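Local coordinates for protein molybdopterin synthase catalytic subunit (Homo sapiens, PDB 5MPO) that forms the catalytic subunit of molybdopterin synthase, which converts precursor Z into molybdopterin by adding two sulfur atoms taken from the thiocarboxylated small subunit, at residues C[60-72]-C[98-110]. Numbering follows the deposited sequence.
Sequences KKVISLEYEAYLP and HRLGLVPVSEASI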
loop_
_atom_site.group_PDB
_atom_site.type_symbol
_atom_site.label_atom_id
_atom_site.label_comp_id
_atom_site.label_asym_id
_atom_site.label_seq_id
_atom_site.Cartn_x
_atom_site.Cartn_y
_atom_site.Cartn_z
ATOM N N LYS C 60 10.360 23.104 -12.573
ATOM C CA LYS C 60 11.616 23.498 -11.902
ATOM C C LYS C 60 12.228 22.264 -11.146
ATOM O O LYS C 60 11.489 21.358 -10.746
ATOM C CB LYS C 60 11.375 24.744 -11.037
ATOM N N LYS C 61 13.563 22.196 -11.038
ATOM C CA LYS C 61 14.262 21.155 -10.262
ATOM C C LYS C 61 14.198 21.442 -8.747
ATOM O O LYS C 61 14.426 22.581 -8.311
ATOM C CB LYS C 61 15.736 21.010 -10.685
ATOM N N VAL C 62 13.904 20.392 -7.961
ATOM C CA VAL C 62 13.727 20.455 -6.494
ATOM C C VAL C 62 14.851 19.673 -5.800
ATOM O O VAL C 62 15.161 18.537 -6.169
ATOM C CB VAL C 62 12.354 19.887 -6.056
ATOM C CG1 VAL C 62 12.202 19.853 -4.514
ATOM C CG2 VAL C 62 11.225 20.715 -6.624
ATOM N N ILE C 63 15.436 20.283 -4.769
ATOM C CA ILE C 63 16.475 19.621 -3.906
ATOM C C ILE C 63 16.002 19.087 -2.542
ATOM O O ILE C 63 16.651 18.224 -1.938
ATOM C CB ILE C 63 17.688 20.548 -3.657
ATOM C CG1 ILE C 63 17.252 21.844 -2.952
ATOM C CG2 ILE C 63 18.393 20.817 -4.979
ATOM C CD1 ILE C 63 18.341 22.882 -2.880
ATOM N N SER C 64 14.879 19.604 -2.076
ATOM C CA SER C 64 14.375 19.293 -0.766
ATOM C C SER C 64 12.981 19.889 -0.689
ATOM O O SER C 64 12.671 20.879 -1.379
ATOM C CB SER C 64 15.309 19.919 0.287
ATOM O OG SER C 64 14.818 19.690 1.574
ATOM N N LEU C 65 12.125 19.230 0.081
ATOM C CA LEU C 65 10.883 19.820 0.611
ATOM C C LEU C 65 11.119 20.175 2.098
ATOM O O LEU C 65 11.945 19.550 2.802
ATOM C CB LEU C 65 9.716 18.832 0.562
ATOM C CG LEU C 65 9.149 18.521 -0.823
ATOM C CD1 LEU C 65 8.368 17.197 -0.864
ATOM C CD2 LEU C 65 8.284 19.676 -1.266
ATOM N N GLU C 66 10.386 21.173 2.561
ATOM C CA GLU C 66 10.394 21.537 3.959
ATOM C C GLU C 66 8.976 21.467 4.450
ATOM O O GLU C 66 8.088 22.084 3.823
ATOM C CB GLU C 66 10.894 22.962 4.188
ATOM C CG GLU C 66 10.927 23.246 5.683
ATOM C CD GLU C 66 11.468 24.590 6.037
ATOM O OE1 GLU C 66 11.189 25.576 5.340
ATOM O OE2 GLU C 66 12.174 24.645 7.043
ATOM N N TYR C 67 8.776 20.755 5.571
ATOM C CA TYR C 67 7.432 20.528 6.151
ATOM C C TYR C 67 7.349 21.130 7.549
ATOM O O TYR C 67 8.261 20.987 8.387
ATOM C CB TYR C 67 7.168 19.037 6.298
ATOM C CG TYR C 67 6.935 18.273 5.017
ATOM C CD1 TYR C 67 8.002 17.663 4.325
ATOM C CD2 TYR C 67 5.634 18.113 4.512
ATOM C CE1 TYR C 67 7.768 16.949 3.153
ATOM C CE2 TYR C 67 5.395 17.392 3.358
ATOM C CZ TYR C 67 6.456 16.807 2.678
ATOM O OH TYR C 67 6.179 16.090 1.535
ATOM N N GLU C 68 6.233 21.781 7.800
ATOM C CA GLU C 68 5.847 22.174 9.135
ATOM C C GLU C 68 4.444 21.766 9.433
ATOM O O GLU C 68 3.629 21.546 8.508
ATOM C CB GLU C 68 6.000 23.685 9.293
ATOM C CG GLU C 68 4.919 24.568 8.742
ATOM C CD GLU C 68 5.292 26.056 8.819
ATOM O OE1 GLU C 68 6.511 26.384 8.681
ATOM O OE2 GLU C 68 4.356 26.884 9.002
ATOM N N ALA C 69 4.131 21.768 10.729
ATOM C CA ALA C 69 2.821 21.355 11.205
ATOM C C ALA C 69 2.351 22.111 12.431
ATOM O O ALA C 69 3.148 22.515 13.235
ATOM C CB ALA C 69 2.879 19.870 11.524
ATOM N N TYR C 70 1.038 22.209 12.597
ATOM C CA TYR C 70 0.423 22.659 13.819
ATOM C C TYR C 70 0.237 21.431 14.690
ATOM O O TYR C 70 -0.769 20.724 14.575
ATOM C CB TYR C 70 -0.908 23.386 13.506
ATOM C CG TYR C 70 -1.680 23.955 14.654
ATOM C CD1 TYR C 70 -1.062 24.365 15.849
ATOM C CD2 TYR C 70 -3.040 24.151 14.534
ATOM C CE1 TYR C 70 -1.802 24.903 16.909
ATOM C CE2 TYR C 70 -3.795 24.690 15.581
ATOM C CZ TYR C 70 -3.174 25.074 16.768
ATOM O OH TYR C 70 -3.944 25.626 17.786
ATOM N N LEU C 71 1.239 21.205 15.545
ATOM C CA LEU C 71 1.171 20.281 16.670
ATOM C C LEU C 71 0.733 20.948 18.012
ATOM O O LEU C 71 1.239 21.995 18.381
ATOM C CB LEU C 71 2.544 19.626 16.874
ATOM C CG LEU C 71 2.840 18.630 15.775
ATOM C CD1 LEU C 71 4.284 18.150 15.806
ATOM C CD2 LEU C 71 1.854 17.466 15.884
ATOM N N PRO C 72 -0.133 20.320 18.786
ATOM C CA PRO C 72 -0.532 18.936 18.628
ATOM C C PRO C 72 -1.795 18.672 17.798
ATOM O O PRO C 72 -2.255 17.527 17.794
ATOM C CB PRO C 72 -0.785 18.511 20.099
ATOM C CG PRO C 72 -1.135 19.787 20.813
ATOM C CD PRO C 72 -0.846 20.946 19.905
ATOM N N HIS C 98 5.012 10.978 10.275
ATOM C CA HIS C 98 5.268 12.105 9.376
ATOM C C HIS C 98 6.529 12.842 9.780
ATOM O O HIS C 98 6.738 13.134 10.940
ATOM C CB HIS C 98 4.052 13.023 9.322
ATOM C CG HIS C 98 3.973 13.876 8.087
ATOM N ND1 HIS C 98 5.023 14.675 7.656
ATOM C CD2 HIS C 98 2.959 14.095 7.220
ATOM C CE1 HIS C 98 4.656 15.355 6.591
ATOM N NE2 HIS C 98 3.415 15.013 6.296
ATOM N N ARG C 99 7.396 13.105 8.816
ATOM C CA ARG C 99 8.656 13.792 9.083
ATOM C C ARG C 99 8.504 15.275 8.931
ATOM O O ARG C 99 7.767 15.742 8.068
ATOM C CB ARG C 99 9.738 13.297 8.159
ATOM C CG ARG C 99 11.109 13.855 8.474
ATOM C CD ARG C 99 12.125 13.068 7.712
ATOM N NE ARG C 99 13.346 13.827 7.618
ATOM C CZ ARG C 99 14.366 13.529 6.824
ATOM N NH1 ARG C 99 14.346 12.455 6.040
ATOM N NH2 ARG C 99 15.428 14.320 6.815
ATOM N N LEU C 100 9.186 16.032 9.785
ATOM C CA LEU C 100 9.044 17.484 9.756
ATOM C C LEU C 100 10.384 18.173 9.490
ATOM O O LEU C 100 11.413 17.587 9.709
ATOM C CB LEU C 100 8.404 17.952 11.061
ATOM C CG LEU C 100 6.924 17.621 11.241
ATOM C CD1 LEU C 100 6.340 18.308 12.469
ATOM C CD2 LEU C 100 6.110 18.019 10.010
ATOM N N GLY C 101 10.341 19.430 9.025
ATOM C CA GLY C 101 11.524 20.120 8.538
ATOM C C GLY C 101 11.960 19.583 7.176
ATOM O O GLY C 101 11.113 19.325 6.326
ATOM N N LEU C 102 13.263 19.387 6.993
ATOM C CA LEU C 102 13.860 19.145 5.682
ATOM C C LEU C 102 13.893 17.698 5.236
ATOM O O LEU C 102 14.564 16.831 5.836
ATOM C CB LEU C 102 15.288 19.725 5.614
ATOM C CG LEU C 102 15.272 21.270 5.551
ATOM C CD1 LEU C 102 16.660 21.815 5.854
ATOM C CD2 LEU C 102 14.731 21.818 4.226
ATOM N N VAL C 103 13.194 17.441 4.143
ATOM C CA VAL C 103 13.119 16.080 3.600
ATOM C C VAL C 103 13.763 16.172 2.234
ATOM O O VAL C 103 13.141 16.675 1.279
ATOM C CB VAL C 103 11.672 15.559 3.509
ATOM C CG1 VAL C 103 11.650 14.097 3.083
ATOM C CG2 VAL C 103 10.998 15.743 4.857
ATOM N N PRO C 104 15.025 15.742 2.147
ATOM C CA PRO C 104 15.663 15.776 0.822
ATOM C C PRO C 104 15.063 14.729 -0.158
ATOM O O PRO C 104 14.252 13.862 0.227
ATOM C CB PRO C 104 17.128 15.474 1.136
ATOM C CG PRO C 104 17.041 14.594 2.337
ATOM C CD PRO C 104 15.901 15.145 3.164
ATOM N N VAL C 105 15.471 14.865 -1.413
ATOM C CA VAL C 105 15.016 14.034 -2.509
ATOM C C VAL C 105 15.192 12.552 -2.194
ATOM O O VAL C 105 16.195 12.126 -1.635
ATOM C CB VAL C 105 15.754 14.385 -3.820
ATOM C CG1 VAL C 105 15.511 13.324 -4.897
ATOM C CG2 VAL C 105 15.309 15.768 -4.323
ATOM N N SER C 106 14.174 11.782 -2.547
ATOM C CA SER C 106 14.142 10.341 -2.336
ATOM C C SER C 106 14.053 9.854 -0.900
ATOM O O SER C 106 14.035 8.658 -0.684
ATOM C CB SER C 106 15.290 9.648 -3.077
ATOM O OG SER C 106 14.992 9.720 -4.459
ATOM N N GLU C 107 13.968 10.741 0.083
ATOM C CA GLU C 107 13.741 10.311 1.473
ATOM C C GLU C 107 12.286 10.548 1.781
ATOM O O GLU C 107 11.596 11.353 1.108
ATOM C CB GLU C 107 14.653 11.039 2.433
ATOM C CG GLU C 107 16.126 10.745 2.175
ATOM C CD GLU C 107 17.043 11.470 3.142
ATOM O OE1 GLU C 107 16.600 12.018 4.172
ATOM O OE2 GLU C 107 18.230 11.542 2.851
ATOM N N ALA C 108 11.805 9.798 2.758
ATOM C CA ALA C 108 10.377 9.728 3.042
ATOM C C ALA C 108 9.934 10.863 3.909
ATOM O O ALA C 108 10.546 11.109 4.955
ATOM C CB ALA C 108 10.037 8.383 3.727
ATOM N N SER C 109 8.860 11.529 3.497
ATOM C CA SER C 109 8.134 12.496 4.346
ATOM C C SER C 109 6.984 11.879 5.210
ATOM O O SER C 109 6.566 12.463 6.213
ATOM C CB SER C 109 7.542 13.604 3.475
ATOM O OG SER C 109 6.526 13.136 2.606
ATOM N N ILE C 110 6.438 10.755 4.768
ATOM C CA ILE C 110 5.293 10.126 5.413
ATOM C C ILE C 110 5.378 8.622 5.197
ATOM O O ILE C 110 5.815 8.166 4.143
ATOM C CB ILE C 110 3.912 10.712 4.938
ATOM C CG1 ILE C 110 2.776 9.984 5.611
ATOM C CG2 ILE C 110 3.696 10.594 3.461
ATOM C CD1 ILE C 110 1.522 10.783 5.811
#
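In the antiparallel sheet of this MoaE-family fold, strand 64-69 pairs antiparallel with strand 101-104, and one tyrosine reaches from that ladder to the corner where the chain passes into the mixed sheet. Two hydrogen-bonded pairs carry the ladder. Leu65 and Val103 exchange both of their backbone bonds, Val103 N lying 2.8 Å from Leu65 O in a nearly straight bond; that oxygen also accepts from Ser64 OG, which sits above the carbonyl plane. Tyr67 and Gly101 form the other pair, and the positive phi of Gly101 (73°) favours glycine there.

Tyr67 illustrates how a single side chain can bridge two sheets. With its CG anti to the carbonyl carbon (chi1 -71°), the ring is placed against His98, Val103 and Ser109. The edge of His98 is directed at one ring face in an offset edge-to-face pair, planes at 74°, its CE1 3.6 Å from Tyr67 CD2. The Val103 side chain crosses that of Tyr67 obliquely, its CG2 3.6 Å from Tyr67 CD1, while Ser109 CB comes within 3.4 Å of Tyr67 CE1. His98 is itself steadied by a bond from its ND1 to Arg99 O, the oxygen lying in the imidazole plane. Farther along, Leu71 and Leu100 meet tip to tip, their CD1 atoms 3.9 Å apart, and Ala69 CB packs against the same Leu100 methyl.

An alanine in place of Tyr67 would probably leave the His98 edge without its aromatic face and open a gap between Val103 and Ser109. The polar ends of His98 and Ser109, NE2 and OG, bond to the backbone of the partner protein's chain. The aromatic packing thus lies directly behind two residues of that interface, while Leu65 lies beside Glu143, predicted to bind substrate.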